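Local coordinates for VC0179-like protein (Escherichia coli, PDB 4XJ6) that probably uses magnesium to join nucleoside triphosphates into cyclic dinucleotides such as cyclic GMP-AMP, as a bacterial homologue of cyclic GMP-AMP synthase, at residues 4-9 with 317-322; 120-125 with 394-399; 305-310 with 330-335. All blocks are in the same frame, centred on the assembly; numbering follows the deposited sequence.

Interaction 1 of 3, residues 4-9 with 317-322; sequences DFNNYY and DLTGTM
Tyr9 lays its ring along Leu318 and reaches Met322 with its tip. With CG anti to its own carbonyl carbon (chi1 -76°), the side chain leaves helix 6-10 toward the first turn of helix 318-335. Tyr9 CB lies 3.9 Å from Leu318 CD1, the two side chains running antiparallel alongside one another. On the ring, Tyr9 CD2 is 4.0 Å from Leu318 CB, while CE2 approaches Leu318 O and Thr319 CA. Tyr9 CZ then reaches Met322 CG at 3.8 Å, where the bent, pliant thioether chain fits against a flat ring that also stacks with Phe281. Tyr9 OH is 2.8 Å from a water oxygen. That water donates to Thr319 O. Here the N-terminal segment, whose strand 3-4 pairs with 404-405, packs on the C-terminal domain, and the beginnings of helices 6-10 and 318-335 meet. Asp4 OD1 forms an Asx turn with Asn6 N, and Asp317 N-caps its own helix through a weak bond from Gly320 N. Thr319 suits this junction: its hydroxyl OG1, on a short branched side chain, accepts at 2.9 Å from the N-H of Phe5, the N-cap residue of helix 6-10. In exchange, Thr319 N donates to Asn6 OD1 at 3.2 Å.

Interaction 2 of 3, residues 120-125 with 394-399; sequences RPFHPG and GKRVTN
Arg120 offers its backbone oxygen, not its side chain, to Arg396: Arg396 NH1 donates to Arg120 O at 3.0 Å in a nearly straight bond (N-H...O 168°). The oxygen lies in the guanidinium plane, whereas the donor sits above the carbonyl plane, 51° out of it. A water links the same oxygen to Arg396 NH2, although its very short distance to NH2 leaves the geometry doubtful. The side chain of Arg120 turns elsewhere, to a salt bridge with Glu26. Past Pro121, Phe122 carries most of the apolar contact. Its CG lies anti to the backbone N, which sends the ring out to the segment 394-399. Phe122 CB rests 3.5 Å from Arg396 NH2, over one face of the guanidinium; the ring and guanidinium planes are 14° apart, but Arg396 NE meets the ring obliquely. At the far end, Phe122 CZ comes within 3.5 Å of Gly394 CA. Gly394, just past helix 382-393, has a positive phi and no CB to collide with that ring. His123 touches Phe122 instead, its ring face covered by CD2, and bonds to Ala288 O. Arg396 thus joins a loop of the nucleotidyltransferase domain to the C-terminal domain, with a charged donor on a carbonyl and Phe122 CB over its guanidinium. Asp287 and Ala284 of helix 274-289 also touch this side chain, and the nearby carboxylate may help offset its charge.

Interaction 3 of 3, residues 305-310 with 330-335; sequences VNILDR and PEEFNR
Arg310 and Glu332 form a salt bridge, their side chains approaching from opposite directions with guanidinium and carboxylate nearly coplanar (23° apart). Both terminal nitrogens turn to the same oxygen: Arg310 NH1 lies 2.8 Å from Glu332 OE2 in a weak, bent bond, while NH2 is so close to it that the exact length is doubtful. Arginine suits this exposed end of helix 297-310 because its long chain, extended at first and then bent at chi3 (-48°), can swing its flat head over to the next helix. Over one face of that head stands Arg335 NH1, 3.1 Å from Arg310 NH2. These like charges are close, but Arg335 NH1 is also 4.1 Å from Glu332 OE2, and the carboxylate probably offsets part of the cost. Farther inward the contact becomes apolar. The CG methylene of the buried Glu332 packs on Ile307, 3.5 Å from its CG1 and close to its CD1. Asn306 CB meets OE1 at the margin. The two segments cross at 110°, their axes 10.8 Å apart at closest. Around them, helix 257-271 covers Val305 and Leu308, while Phe333 lies between helix 297-310 and helix 357-377 within the C-terminal domain.

In the fold
Interactions 1 and 3 hold opposite ends of helix 318-335, the first its N-terminal turn and the third its later turns. They touch where Thr321 packs on Leu308. Interaction 1 is partly buried and relies on hydroxyl, amide and backbone N-H bonds, with two aspartates shaping the helix starts, and on an aromatic ring; interaction 3, also partly buried, grades from aliphatic carbon to a salt bridge between a buried glutamate and an exposed arginine. Interaction 2 is a surface contact between two loops, and it alone of the three joins the nucleotidyltransferase and C-terminal domains. It meets interaction 1 through Tyr8 and Val397 but stays about 17 Å from interaction 3, measured between nearest atoms.

Interaction 1 of 3, residues 4-9 with 317-322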
loop_
_atom_site.group_PDB
_atom_site.type_symbol
_atom_site.label_atom_id
_atom_site.label_comp_id
_atom_site.label_asym_id
_atom_site.label_seq_id
_atom_site.Cartn_x
_atom_site.Cartn_y
_atom_site.Cartn_z
ATOM N N ASP A 4 1.225 -4.159 -33.744
ATOM C CA ASP A 4 0.683 -4.909 -32.619
ATOM C C ASP A 4 1.682 -4.862 -31.467
ATOM O O ASP A 4 2.890 -4.959 -31.682
ATOM C CB ASP A 4 0.378 -6.354 -33.029
ATOM C CG ASP A 4 -0.144 -7.198 -31.879
ATOM O OD1 ASP A 4 -0.669 -6.632 -30.898
ATOM O OD2 ASP A 4 -0.035 -8.437 -31.963
ATOM N N PHE A 5 1.176 -4.697 -30.248
ATOM C CA PHE A 5 2.041 -4.533 -29.082
ATOM C C PHE A 5 1.882 -5.655 -28.056
ATOM O O PHE A 5 2.351 -5.532 -26.925
ATOM C CB PHE A 5 1.774 -3.178 -28.412
ATOM C CG PHE A 5 2.324 -2.004 -29.173
ATOM C CD1 PHE A 5 3.655 -1.645 -29.042
ATOM C CD2 PHE A 5 1.513 -1.258 -30.013
ATOM C CE1 PHE A 5 4.169 -0.568 -29.738
ATOM C CE2 PHE A 5 2.023 -0.178 -30.712
ATOM C CZ PHE A 5 3.353 0.166 -30.572
ATOM N N ASN A 6 1.232 -6.746 -28.452
ATOM C CA ASN A 6 0.985 -7.867 -27.546
ATOM C C ASN A 6 2.264 -8.473 -26.966
ATOM O O ASN A 6 2.299 -8.874 -25.800
ATOM C CB ASN A 6 0.180 -8.952 -28.259
ATOM C CG ASN A 6 -1.289 -8.599 -28.382
ATOM O OD1 ASN A 6 -1.841 -7.885 -27.545
ATOM N ND2 ASN A 6 -1.933 -9.100 -29.431
ATOM N N ASN A 7 3.311 -8.536 -27.782
ATOM C CA ASN A 7 4.601 -9.041 -27.323
ATOM C C ASN A 7 5.389 -7.982 -26.558
ATOM O O ASN A 7 6.163 -8.310 -25.660
ATOM C CB ASN A 7 5.425 -9.567 -28.501
ATOM C CG ASN A 7 5.156 -11.033 -28.789
ATOM O OD1 ASN A 7 5.764 -11.919 -28.186
ATOM N ND2 ASN A 7 4.238 -11.297 -29.710
ATOM N N TYR A 8 5.193 -6.717 -26.920
ATOM C CA TYR A 8 5.755 -5.607 -26.159
ATOM C C TYR A 8 5.287 -5.710 -24.716
ATOM O O TYR A 8 6.062 -5.522 -23.780
ATOM C CB TYR A 8 5.339 -4.265 -26.771
ATOM C CG TYR A 8 5.590 -3.057 -25.888
ATOM C CD1 TYR A 8 6.776 -2.340 -25.976
ATOM C CD2 TYR A 8 4.634 -2.628 -24.974
ATOM C CE1 TYR A 8 7.008 -1.235 -25.175
ATOM C CE2 TYR A 8 4.858 -1.526 -24.166
ATOM C CZ TYR A 8 6.048 -0.833 -24.273
ATOM O OH TYR A 8 6.279 0.266 -23.477
ATOM N N TYR A 9 4.009 -6.033 -24.552
ATOM C CA TYR A 9 3.386 -6.100 -23.236
ATOM C C TYR A 9 3.751 -7.357 -22.443
ATOM O O TYR A 9 4.073 -7.276 -21.256
ATOM C CB TYR A 9 1.859 -6.020 -23.369
ATOM C CG TYR A 9 1.320 -4.634 -23.662
ATOM C CD1 TYR A 9 1.543 -3.580 -22.784
ATOM C CD2 TYR A 9 0.559 -4.389 -24.798
ATOM C CE1 TYR A 9 1.045 -2.319 -23.040
ATOM C CE2 TYR A 9 0.054 -3.128 -25.065
ATOM C CZ TYR A 9 0.300 -2.098 -24.181
ATOM O OH TYR A 9 -0.195 -0.838 -24.428
ATOM N N ASP A 317 -6.052 -9.986 -26.182
ATOM C CA ASP A 317 -5.571 -8.840 -26.946
ATOM C C ASP A 317 -5.279 -7.664 -26.017
ATOM O O ASP A 317 -6.144 -6.824 -25.775
ATOM C CB ASP A 317 -6.592 -8.437 -28.017
ATOM C CG ASP A 317 -6.128 -7.255 -28.855
ATOM O OD1 ASP A 317 -4.908 -6.995 -28.898
ATOM O OD2 ASP A 317 -6.982 -6.586 -29.475
ATOM N N LEU A 318 -4.052 -7.615 -25.503
ATOM C CA LEU A 318 -3.648 -6.571 -24.567
ATOM C C LEU A 318 -3.515 -5.213 -25.242
ATOM O O LEU A 318 -3.692 -4.177 -24.603
ATOM C CB LEU A 318 -2.327 -6.946 -23.889
ATOM C CG LEU A 318 -2.388 -8.181 -22.988
ATOM C CD1 LEU A 318 -1.012 -8.539 -22.455
ATOM C CD2 LEU A 318 -3.358 -7.945 -21.846
ATOM N N THR A 319 -3.194 -5.223 -26.532
ATOM C CA THR A 319 -3.061 -3.984 -27.293
ATOM C C THR A 319 -4.402 -3.270 -27.390
ATOM O O THR A 319 -4.518 -2.097 -27.039
ATOM C CB THR A 319 -2.523 -4.233 -28.717
ATOM O OG1 THR A 319 -1.245 -4.875 -28.645
ATOM C CG2 THR A 319 -2.385 -2.918 -29.472
ATOM N N GLY A 320 -5.414 -3.988 -27.867
ATOM C CA GLY A 320 -6.753 -3.439 -27.967
ATOM C C GLY A 320 -7.348 -3.118 -26.609
ATOM O O GLY A 320 -7.983 -2.079 -26.435
ATOM N N THR A 321 -7.140 -4.010 -25.645
ATOM C CA THR A 321 -7.673 -3.825 -24.297
ATOM C C THR A 321 -7.115 -2.578 -23.612
ATOM O O THR A 321 -7.861 -1.820 -22.990
ATOM C CB THR A 321 -7.388 -5.056 -23.416
ATOM O OG1 THR A 321 -8.094 -6.187 -23.939
ATOM C CG2 THR A 321 -7.828 -4.810 -21.980
ATOM N N MET A 322 -5.807 -2.366 -23.730
ATOM C CA MET A 322 -5.173 -1.184 -23.151
ATOM C C MET A 322 -5.668 0.089 -23.830
ATOM O O MET A 322 -5.806 1.132 -23.190
ATOM C CB MET A 322 -3.648 -1.273 -23.255
ATOM C CG MET A 322 -3.009 -2.231 -22.257
ATOM S SD MET A 322 -3.379 -1.808 -20.541
ATOM C CE MET A 322 -2.586 -0.212 -20.410
HETATM O O HOH W 1 -1.739 -0.451 -26.694
#

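Interaction 2 of 3, residues 120-125 with 394-399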
loop_
_atom_site.group_PDB
_atom_site.type_symbol
_atom_site.label_atom_id
_atom_site.label_comp_id
_atom_site.label_asym_id
_atom_site.label_seq_id
_atom_site.Cartn_x
_atom_site.Cartn_y
_atom_site.Cartn_z
ATOM N N ARG A 120 8.146 -3.169 -10.183
ATOM C CA ARG A 120 9.464 -2.601 -9.942
ATOM C C ARG A 120 9.379 -1.085 -10.073
ATOM O O ARG A 120 8.605 -0.574 -10.880
ATOM C CB ARG A 120 10.500 -3.159 -10.922
ATOM C CG ARG A 120 10.863 -4.623 -10.724
ATOM C CD ARG A 120 12.072 -4.985 -11.578
ATOM N NE ARG A 120 12.436 -6.397 -11.487
ATOM C CZ ARG A 120 12.065 -7.321 -12.367
ATOM N NH1 ARG A 120 11.313 -6.990 -13.409
ATOM N NH2 ARG A 120 12.446 -8.582 -12.207
ATOM N N PRO A 121 10.171 -0.358 -9.273
ATOM C CA PRO A 121 10.184 1.102 -9.376
ATOM C C PRO A 121 10.928 1.563 -10.628
ATOM O O PRO A 121 11.737 0.814 -11.180
ATOM C CB PRO A 121 10.909 1.534 -8.100
ATOM C CG PRO A 121 11.820 0.404 -7.806
ATOM C CD PRO A 121 11.082 -0.840 -8.222
ATOM N N PHE A 122 10.650 2.785 -11.071
ATOM C CA PHE A 122 11.160 3.268 -12.351
ATOM C C PHE A 122 12.093 4.460 -12.188
ATOM O O PHE A 122 13.287 4.359 -12.460
ATOM C CB PHE A 122 9.994 3.632 -13.277
ATOM C CG PHE A 122 10.421 4.161 -14.615
ATOM C CD1 PHE A 122 11.309 3.451 -15.406
ATOM C CD2 PHE A 122 9.920 5.363 -15.089
ATOM C CE1 PHE A 122 11.703 3.940 -16.641
ATOM C CE2 PHE A 122 10.310 5.853 -16.324
ATOM C CZ PHE A 122 11.201 5.138 -17.099
ATOM N N HIS A 123 11.543 5.589 -11.751
ATOM C CA HIS A 123 12.334 6.796 -11.535
ATOM C C HIS A 123 13.181 6.649 -10.264
ATOM O O HIS A 123 12.798 5.915 -9.353
ATOM C CB HIS A 123 11.414 8.021 -11.463
ATOM C CG HIS A 123 10.732 8.336 -12.759
ATOM N ND1 HIS A 123 11.427 8.650 -13.909
ATOM C CD2 HIS A 123 9.420 8.379 -13.092
ATOM C CE1 HIS A 123 10.574 8.875 -14.890
ATOM N NE2 HIS A 123 9.349 8.716 -14.423
ATOM N N PRO A 124 14.341 7.336 -10.209
ATOM C CA PRO A 124 15.343 7.192 -9.140
ATOM C C PRO A 124 14.797 7.187 -7.715
ATOM O O PRO A 124 15.300 6.433 -6.883
ATOM C CB PRO A 124 16.238 8.415 -9.346
ATOM C CG PRO A 124 16.182 8.661 -10.804
ATOM C CD PRO A 124 14.784 8.298 -11.235
ATOM N N GLY A 125 13.796 8.014 -7.436
ATOM C CA GLY A 125 13.290 8.145 -6.082
ATOM C C GLY A 125 12.228 7.135 -5.694
ATOM O O GLY A 125 11.925 6.972 -4.513
ATOM N N GLY A 394 7.253 4.543 -19.854
ATOM C CA GLY A 394 8.653 4.761 -19.541
ATOM C C GLY A 394 9.540 3.824 -20.335
ATOM O O GLY A 394 9.075 2.811 -20.857
ATOM N N LYS A 395 10.821 4.164 -20.433
ATOM C CA LYS A 395 11.782 3.315 -21.124
ATOM C C LYS A 395 12.135 2.108 -20.261
ATOM O O LYS A 395 13.047 2.165 -19.439
ATOM C CB LYS A 395 13.045 4.104 -21.483
ATOM C CG LYS A 395 14.108 3.286 -22.204
ATOM C CD LYS A 395 15.398 4.073 -22.358
ATOM C CE LYS A 395 16.543 3.174 -22.798
ATOM N NZ LYS A 395 17.841 3.902 -22.842
ATOM N N ARG A 396 11.392 1.025 -20.446
ATOM C CA ARG A 396 11.634 -0.213 -19.717
ATOM C C ARG A 396 11.880 -1.338 -20.708
ATOM O O ARG A 396 12.896 -2.031 -20.650
ATOM C CB ARG A 396 10.453 -0.554 -18.807
ATOM C CG ARG A 396 10.015 0.563 -17.880
ATOM C CD ARG A 396 9.708 0.017 -16.500
ATOM N NE ARG A 396 8.697 0.811 -15.811
ATOM C CZ ARG A 396 8.359 0.651 -14.538
ATOM N NH1 ARG A 396 8.959 -0.274 -13.803
ATOM N NH2 ARG A 396 7.425 1.420 -13.999
ATOM N N VAL A 397 10.928 -1.518 -21.615
ATOM C CA VAL A 397 11.118 -2.405 -22.752
ATOM C C VAL A 397 11.970 -1.683 -23.780
ATOM O O VAL A 397 11.668 -0.553 -24.160
ATOM C CB VAL A 397 9.781 -2.832 -23.385
ATOM C CG1 VAL A 397 10.018 -3.671 -24.643
ATOM C CG2 VAL A 397 8.947 -3.587 -22.374
ATOM N N THR A 398 13.039 -2.332 -24.226
ATOM C CA THR A 398 13.987 -1.694 -25.126
ATOM C C THR A 398 14.110 -2.465 -26.433
ATOM O O THR A 398 14.742 -2.001 -27.385
ATOM C CB THR A 398 15.372 -1.572 -24.472
ATOM O OG1 THR A 398 15.798 -2.861 -24.014
ATOM C CG2 THR A 398 15.320 -0.616 -23.290
ATOM N N ASN A 399 13.495 -3.640 -26.470
ATOM C CA ASN A 399 13.551 -4.500 -27.644
ATOM C C ASN A 399 12.441 -4.178 -28.646
ATOM O O ASN A 399 11.308 -4.645 -28.512
ATOM C CB ASN A 399 13.475 -5.968 -27.218
ATOM C CG ASN A 399 13.784 -6.922 -28.357
ATOM O OD1 ASN A 399 14.126 -6.501 -29.461
ATOM N ND2 ASN A 399 13.675 -8.219 -28.087
HETATM O O HOH W 2 6.646 0.916 -11.770
#

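Interaction 3 of 3, residues 305-310 with 330-335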
loop_
_atom_site.group_PDB
_atom_site.type_symbol
_atom_site.label_atom_id
_atom_site.label_comp_id
_atom_site.label_asym_id
_atom_site.label_seq_id
_atom_site.Cartn_x
_atom_site.Cartn_y
_atom_site.Cartn_z
ATOM N N VAL A 305 -11.487 -2.162 -13.492
ATOM C CA VAL A 305 -12.452 -3.250 -13.384
ATOM C C VAL A 305 -13.849 -2.759 -13.754
ATOM O O VAL A 305 -14.661 -3.531 -14.256
ATOM C CB VAL A 305 -12.489 -3.873 -11.967
ATOM C CG1 VAL A 305 -11.091 -4.232 -11.493
ATOM C CG2 VAL A 305 -13.159 -2.941 -10.982
ATOM N N ASN A 306 -14.120 -1.476 -13.518
ATOM C CA ASN A 306 -15.414 -0.897 -13.857
ATOM C C ASN A 306 -15.582 -0.848 -15.368
ATOM O O ASN A 306 -16.662 -1.113 -15.898
ATOM C CB ASN A 306 -15.564 0.502 -13.252
ATOM C CG ASN A 306 -15.869 0.465 -11.764
ATOM O OD1 ASN A 306 -16.209 -0.583 -11.218
ATOM N ND2 ASN A 306 -15.755 1.613 -11.103
ATOM N N ILE A 307 -14.495 -0.517 -16.054
ATOM C CA ILE A 307 -14.471 -0.504 -17.508
ATOM C C ILE A 307 -14.575 -1.917 -18.067
ATOM O O ILE A 307 -15.408 -2.196 -18.932
ATOM C CB ILE A 307 -13.185 0.154 -18.041
ATOM C CG1 ILE A 307 -13.137 1.629 -17.643
ATOM C CG2 ILE A 307 -13.105 0.015 -19.548
ATOM C CD1 ILE A 307 -11.825 2.313 -17.976
ATOM N N LEU A 308 -13.729 -2.809 -17.561
ATOM C CA LEU A 308 -13.661 -4.173 -18.072
ATOM C C LEU A 308 -14.901 -4.990 -17.722
ATOM O O LEU A 308 -15.172 -6.009 -18.351
ATOM C CB LEU A 308 -12.404 -4.873 -17.547
ATOM C CG LEU A 308 -11.077 -4.298 -18.051
ATOM C CD1 LEU A 308 -9.919 -5.190 -17.643
ATOM C CD2 LEU A 308 -11.112 -4.116 -19.559
ATOM N N ASP A 309 -15.646 -4.548 -16.713
ATOM C CA ASP A 309 -16.911 -5.192 -16.372
ATOM C C ASP A 309 -18.009 -4.737 -17.321
ATOM O O ASP A 309 -18.890 -5.514 -17.690
ATOM C CB ASP A 309 -17.317 -4.887 -14.926
ATOM C CG ASP A 309 -16.710 -5.855 -13.934
ATOM O OD1 ASP A 309 -16.550 -7.042 -14.284
ATOM O OD2 ASP A 309 -16.398 -5.432 -12.803
ATOM N N ARG A 310 -17.937 -3.474 -17.724
ATOM C CA ARG A 310 -18.983 -2.858 -18.529
ATOM C C ARG A 310 -18.812 -3.100 -20.026
ATOM O O ARG A 310 -19.791 -3.295 -20.748
ATOM C CB ARG A 310 -19.023 -1.353 -18.261
ATOM C CG ARG A 310 -20.156 -0.615 -18.957
ATOM C CD ARG A 310 -19.908 0.887 -18.977
ATOM N NE ARG A 310 -19.520 1.394 -17.665
ATOM C CZ ARG A 310 -18.494 2.213 -17.454
ATOM N NH1 ARG A 310 -17.748 2.626 -18.472
ATOM N NH2 ARG A 310 -18.211 2.622 -16.224
ATOM N N PRO A 330 -10.394 8.439 -18.546
ATOM C CA PRO A 330 -10.702 9.786 -18.047
ATOM C C PRO A 330 -12.180 9.983 -17.709
ATOM O O PRO A 330 -12.508 10.769 -16.818
ATOM C CB PRO A 330 -10.294 10.694 -19.211
ATOM C CG PRO A 330 -9.331 9.896 -20.001
ATOM C CD PRO A 330 -9.805 8.491 -19.897
ATOM N N GLU A 331 -13.058 9.274 -18.410
ATOM C CA GLU A 331 -14.491 9.406 -18.177
ATOM C C GLU A 331 -14.907 8.694 -16.897
ATOM O O GLU A 331 -15.881 9.080 -16.253
ATOM C CB GLU A 331 -15.282 8.864 -19.367
ATOM C CG GLU A 331 -15.054 9.637 -20.655
ATOM C CD GLU A 331 -15.393 11.112 -20.525
ATOM O OE1 GLU A 331 -16.359 11.451 -19.806
ATOM O OE2 GLU A 331 -14.687 11.937 -21.142
ATOM N N GLU A 332 -14.164 7.655 -16.533
ATOM C CA GLU A 332 -14.399 6.959 -15.275
ATOM C C GLU A 332 -14.148 7.881 -14.095
ATOM O O GLU A 332 -14.942 7.932 -13.155
ATOM C CB GLU A 332 -13.511 5.724 -15.165
ATOM C CG GLU A 332 -14.015 4.552 -15.961
ATOM C CD GLU A 332 -15.430 4.170 -15.583
ATOM O OE1 GLU A 332 -15.728 4.107 -14.372
ATOM O OE2 GLU A 332 -16.245 3.943 -16.497
ATOM N N PHE A 333 -13.036 8.606 -14.153
ATOM C CA PHE A 333 -12.669 9.536 -13.093
ATOM C C PHE A 333 -13.512 10.806 -13.152
ATOM O O PHE A 333 -13.635 11.518 -12.157
ATOM C CB PHE A 333 -11.179 9.872 -13.176
ATOM C CG PHE A 333 -10.285 8.789 -12.634
ATOM C CD1 PHE A 333 -10.072 7.626 -13.350
ATOM C CD2 PHE A 333 -9.664 8.935 -11.403
ATOM C CE1 PHE A 333 -9.256 6.627 -12.849
ATOM C CE2 PHE A 333 -8.847 7.942 -10.897
ATOM C CZ PHE A 333 -8.645 6.782 -11.624
ATOM N N ASN A 334 -14.092 11.086 -14.316
ATOM C CA ASN A 334 -15.037 12.189 -14.453
ATOM C C ASN A 334 -16.383 11.825 -13.843
ATOM O O ASN A 334 -17.091 12.680 -13.312
ATOM C CB ASN A 334 -15.211 12.578 -15.922
ATOM C CG ASN A 334 -14.140 13.538 -16.396
ATOM O OD1 ASN A 334 -13.639 14.356 -15.624
ATOM N ND2 ASN A 334 -13.786 13.447 -17.673
ATOM N N ARG A 335 -16.730 10.545 -13.924
ATOM C CA ARG A 335 -17.942 10.031 -13.298
ATOM C C ARG A 335 -17.775 9.938 -11.789
ATOM O O ARG A 335 -18.752 9.936 -11.040
ATOM C CB ARG A 335 -18.300 8.652 -13.849
ATOM C CG ARG A 335 -18.888 8.656 -15.248
ATOM C CD ARG A 335 -19.219 7.239 -15.688
ATOM N NE ARG A 335 -19.935 7.207 -16.959
ATOM C CZ ARG A 335 -20.407 6.099 -17.520
ATOM N NH1 ARG A 335 -20.238 4.928 -16.921
ATOM N NH2 ARG A 335 -21.049 6.160 -18.679
#